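Local coordinates for Glyoxalase/bleomycin resistance protein/dioxygenase (Vibrio splendidus, PDB 2RK9) that belongs to the glyoxalase/bleomycin resistance protein/dioxygenase superfamily, its own substrate and reaction being unestablished, at residues C13-I16 with N17-Q20; Y33-P36 with D37-F40. The protein carries 1 engineered substitution. All coordinates share one frame; numbering follows the deposited sequence.

Overall arrangement
Neighbouring turns of one βαβββ half of the chain illustrate how a local contact takes its chemistry from its place. Interaction 1, at 13-16 and 17-20, starts helix 16-26 just after strand 7-12; it is partly buried and lies against the second subunit. Interaction 2, at 33-36 and 37-40, is a surface hairpin joining strands 30-35 and 40-45, where Phe-40 is the one buried residue of the contact and no other chain of the assembly touches it. The first relies on hydrogen bonds from backbone amides to an aspartate at a helix start, the second on a salt bridge and a cation-pi stack. They meet where Ile-16 CG1 packs on Glu-39 O, at 3.7 Å.

Interaction 1 of 2, residues C13-I16 with N17-Q20; sequences CFDI and NVSQ
One carboxylate oxygen of Asp-15 is shared by two amides at the start of a helix. Val-18 N gives OD1 the straighter bond, 3.1 Å long with an N-H...O angle of 160°, whereas the bond from Asn-17 N to the same OD1 is weak. Val-18 N approaches from above the carboxylate plane, not within it. With chi1 at -176°, Asp-15 CG points away from its backbone N and lies beside the carbonyl carbon, which brings OD1 to the amides of the first turn. There its CG rests against Val-18 CG2 at 3.4 Å, the two side chains crossing at about a right angle, and a methyl group thus lies close beside the cap.

This is a helix N-cap: amides of the first turn, which have no preceding turn to bond to, find an acceptor in the side chain of Asp-15. The negative charge at the amino end would probably also be favoured by the helix dipole. Helix 16-26 follows directly from strand 7-12, the strand-to-helix step of the βαβββ modules known in this superfamily. Regular helical bonding sets in with Ser-19 N to Asp-15 O, 3.1 Å, and continues from Gln-20 N to Ile-16 O at 3.0 Å.

Next to the cap, Ser-19 brings its hydroxyl alongside Cys-13, with OG 3.3 Å from Cys-13 CB. The Ser-19 hydroxyl is hydrogen-bonded across the dimer interface to Asp-126 OD2 of the second subunit, and a water donates to Ser-19 OG and accepts from Asp-15 N at 2.8 Å. Asp-126 of that subunit also takes the amide of Phe-14 through OD1, while the Ile-16 side chain packs on Val-41 and Leu-52 of the sheet.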
loop_
_atom_site.group_PDB
_atom_site.type_symbol
_atom_site.label_atom_id
_atom_site.label_comp_id
_atom_site.label_asym_id
_atom_site.label_seq_id
_atom_site.Cartn_x
_atom_site.Cartn_y
_atom_site.Cartn_z
ATOM N N CYS B 13 -8.733 8.144 7.465
ATOM C CA CYS B 13 -8.316 8.572 8.798
ATOM C C CYS B 13 -9.500 9.037 9.639
ATOM O O CYS B 13 -10.345 9.795 9.162
ATOM C CB CYS B 13 -7.300 9.715 8.703
ATOM S SG CYS B 13 -5.784 9.330 7.770
ATOM N N PHE B 14 -9.554 8.592 10.892
ATOM C CA PHE B 14 -10.640 8.992 11.784
ATOM C C PHE B 14 -10.620 10.508 11.972
ATOM O O PHE B 14 -11.658 11.161 11.905
ATOM C CB PHE B 14 -10.498 8.295 13.141
ATOM C CG PHE B 14 -10.637 6.806 13.067
ATOM C CD1 PHE B 14 -11.884 6.218 12.903
ATOM C CD2 PHE B 14 -9.519 5.991 13.152
ATOM C CE1 PHE B 14 -12.014 4.836 12.823
ATOM C CE2 PHE B 14 -9.638 4.602 13.074
ATOM C CZ PHE B 14 -10.884 4.028 12.910
ATOM N N ASP B 15 -9.433 11.053 12.217
ATOM C CA ASP B 15 -9.249 12.498 12.383
ATOM C C ASP B 15 -8.084 12.889 11.475
ATOM O O ASP B 15 -6.923 12.625 11.791
ATOM C CB ASP B 15 -8.916 12.835 13.839
ATOM C CG ASP B 15 -8.811 14.330 14.087
ATOM O OD1 ASP B 15 -8.193 15.032 13.259
ATOM O OD2 ASP B 15 -9.332 14.801 15.115
ATOM N N ILE B 16 -8.392 13.523 10.348
ATOM C CA ILE B 16 -7.355 13.897 9.398
ATOM C C ILE B 16 -6.239 14.779 9.948
ATOM O O ILE B 16 -5.091 14.662 9.524
ATOM C CB ILE B 16 -7.954 14.595 8.156
ATOM C CG1 ILE B 16 -6.869 14.756 7.090
ATOM C CG2 ILE B 16 -8.493 15.965 8.532
ATOM C CD1 ILE B 16 -6.256 13.442 6.649
ATOM N N ASN B 17 -6.564 15.668 10.876
ATOM C CA ASN B 17 -5.557 16.549 11.451
ATOM C C ASN B 17 -4.578 15.756 12.302
ATOM O O ASN B 17 -3.369 16.004 12.277
ATOM C CB ASN B 17 -6.232 17.643 12.293
ATOM C CG ASN B 17 -6.830 18.750 11.436
ATOM O OD1 ASN B 17 -7.740 19.466 11.863
ATOM N ND2 ASN B 17 -6.310 18.901 10.224
ATOM N N VAL B 18 -5.107 14.795 13.051
ATOM C CA VAL B 18 -4.281 13.954 13.905
ATOM C C VAL B 18 -3.334 13.089 13.073
ATOM O O VAL B 18 -2.147 12.976 13.381
ATOM C CB VAL B 18 -5.160 13.039 14.799
ATOM C CG1 VAL B 18 -4.288 12.005 15.521
ATOM C CG2 VAL B 18 -5.923 13.888 15.812
ATOM N N SER B 19 -3.862 12.482 12.016
ATOM C CA SER B 19 -3.043 11.634 11.158
ATOM C C SER B 19 -1.984 12.435 10.398
ATOM O O SER B 19 -0.841 12.001 10.253
ATOM C CB SER B 19 -3.931 10.876 10.179
ATOM O OG SER B 19 -4.831 10.052 10.893
ATOM N N GLN B 20 -2.358 13.606 9.910
ATOM C CA GLN B 20 -1.396 14.420 9.190
ATOM C C GLN B 20 -0.247 14.815 10.111
ATOM O O GLN B 20 0.919 14.735 9.721
ATOM C CB GLN B 20 -2.055 15.679 8.641
ATOM C CG GLN B 20 -1.115 16.542 7.820
ATOM C CD GLN B 20 -1.786 17.803 7.323
ATOM O OE1 GLN B 20 -2.931 17.766 6.870
ATOM N NE2 GLN B 20 -1.078 18.925 7.395
HETATM O O HOH W 1 -7.016 9.756 12.834
#

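Interaction 2 of 2, residues Y33-P36 with D37-F40; sequences YERP and DEEF
Arg-35 lays its guanidinium flat over one face of the Phe-40 ring, a cation-pi stack within a beta hairpin that has a G1 bulge, Glu-39 and Phe-40 both facing Arg-35. The two planes are only 13° apart, and Arg-35 CZ stands 3.7 Å from the ring centroid. A bend in the arginine chain at chi3 (-71°) folds the group back over the ring, whose other contacts include Met-51 and Glu-53 of strand 48-53. Arg-35 NE also makes a salt bridge to Glu-38 OE1, 2.9 Å long; the carboxylate oxygen lies near the guanidinium plane, yet the nitrogen meets it from above the carboxylate plane.

The backbone of the turn is also closely bonded. Arg-35 N bonds to Phe-40 O, and Arg-35 O accepts Glu-38 N and Phe-40 N from opposite faces of its carbonyl plane, at 2.9 Å for Glu-38 N. Glu-39 N also bonds to Pro-36 O. At the edge of the Phe-40 ring, Tyr-33 CE1 touches CE2 at 3.9 Å; Tyr-33 also stacks on Tyr-42.

The solvent side is looser and wetter. One water links the exposed Glu-34, through OE2, to Phe-40 O, donating to both. A second water accepts weakly from Arg-35 NH2 and donates to Glu-38 OE1 at 2.7 Å.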
loop_
_atom_site.group_PDB
_atom_site.type_symbol
_atom_site.label_atom_id
_atom_site.label_comp_id
_atom_site.label_asym_id
_atom_site.label_seq_id
_atom_site.Cartn_x
_atom_site.Cartn_y
_atom_site.Cartn_z
ATOM N N TYR B 33 0.779 18.416 -1.358
ATOM C CA TYR B 33 -0.379 19.243 -1.679
ATOM C C TYR B 33 -1.608 18.711 -0.963
ATOM O O TYR B 33 -1.589 17.596 -0.435
ATOM C CB TYR B 33 -0.606 19.334 -3.203
ATOM C CG TYR B 33 -0.943 18.039 -3.908
ATOM C CD1 TYR B 33 -2.269 17.670 -4.133
ATOM C CD2 TYR B 33 0.064 17.192 -4.384
ATOM C CE1 TYR B 33 -2.587 16.493 -4.817
ATOM C CE2 TYR B 33 -0.249 16.015 -5.063
ATOM C CZ TYR B 33 -1.575 15.675 -5.276
ATOM O OH TYR B 33 -1.893 14.516 -5.947
ATOM N N GLU B 34 -2.669 19.518 -0.926
ATOM C CA GLU B 34 -3.902 19.122 -0.244
ATOM C C GLU B 34 -5.156 19.558 -0.990
ATOM O O GLU B 34 -5.106 20.250 -2.010
ATOM C CB GLU B 34 -4.003 19.763 1.148
ATOM C CG GLU B 34 -2.755 19.872 1.988
ATOM C CD GLU B 34 -3.005 20.739 3.222
ATOM O OE1 GLU B 34 -2.034 21.246 3.810
ATOM O OE2 GLU B 34 -4.184 20.912 3.605
ATOM N N ARG B 35 -6.286 19.128 -0.438
ATOM C CA ARG B 35 -7.616 19.492 -0.916
ATOM C C ARG B 35 -8.403 19.552 0.392
ATOM O O ARG B 35 -9.139 18.624 0.729
ATOM C CB ARG B 35 -8.209 18.432 -1.848
ATOM C CG ARG B 35 -7.599 18.413 -3.248
ATOM C CD ARG B 35 -8.515 17.697 -4.236
ATOM N NE ARG B 35 -8.580 16.257 -4.038
ATOM C CZ ARG B 35 -7.665 15.399 -4.482
ATOM N NH1 ARG B 35 -6.605 15.840 -5.149
ATOM N NH2 ARG B 35 -7.825 14.095 -4.280
ATOM N N PRO B 36 -8.229 20.650 1.155
ATOM C CA PRO B 36 -8.876 20.897 2.448
ATOM C C PRO B 36 -10.363 20.565 2.561
ATOM O O PRO B 36 -10.757 19.825 3.468
ATOM C CB PRO B 36 -8.582 22.375 2.701
ATOM C CG PRO B 36 -7.247 22.546 2.082
ATOM C CD PRO B 36 -7.401 21.809 0.770
ATOM N N ASP B 37 -11.193 21.085 1.658
ATOM C CA ASP B 37 -12.629 20.803 1.744
ATOM C C ASP B 37 -12.984 19.329 1.537
ATOM O O ASP B 37 -14.142 18.933 1.686
ATOM C CB ASP B 37 -13.445 21.697 0.778
ATOM C CG ASP B 37 -13.003 21.582 -0.678
ATOM O OD1 ASP B 37 -12.412 20.545 -1.054
ATOM O OD2 ASP B 37 -13.262 22.529 -1.462
ATOM N N GLU B 38 -11.983 18.518 1.215
ATOM C CA GLU B 38 -12.197 17.090 1.006
ATOM C C GLU B 38 -11.448 16.303 2.069
ATOM O O GLU B 38 -11.511 15.082 2.094
ATOM C CB GLU B 38 -11.683 16.670 -0.375
ATOM C CG GLU B 38 -12.656 16.880 -1.535
ATOM C CD GLU B 38 -12.013 16.673 -2.906
ATOM O OE1 GLU B 38 -11.211 15.736 -3.066
ATOM O OE2 GLU B 38 -12.325 17.432 -3.847
ATOM N N GLU B 39 -10.750 17.012 2.952
ATOM C CA GLU B 39 -9.959 16.360 3.993
ATOM C C GLU B 39 -8.948 15.424 3.343
ATOM O O GLU B 39 -8.677 14.332 3.845
ATOM C CB GLU B 39 -10.864 15.575 4.949
ATOM C CG GLU B 39 -11.729 16.449 5.853
ATOM C CD GLU B 39 -12.620 15.630 6.766
ATOM O OE1 GLU B 39 -12.085 14.820 7.552
ATOM O OE2 GLU B 39 -13.865 15.789 6.694
ATOM N N PHE B 40 -8.393 15.870 2.221
ATOM C CA PHE B 40 -7.417 15.091 1.471
ATOM C C PHE B 40 -6.022 15.698 1.592
ATOM O O PHE B 40 -5.851 16.913 1.483
ATOM C CB PHE B 40 -7.821 15.048 0.000
ATOM C CG PHE B 40 -6.826 14.359 -0.891
ATOM C CD1 PHE B 40 -6.826 12.975 -1.016
ATOM C CD2 PHE B 40 -5.892 15.097 -1.612
ATOM C CE1 PHE B 40 -5.916 12.341 -1.852
ATOM C CE2 PHE B 40 -4.977 14.470 -2.451
ATOM C CZ PHE B 40 -4.988 13.090 -2.570
HETATM O O HOH W 2 -6.233 18.841 3.539
HETATM O O HOH W 3 -10.382 13.250 -2.334
#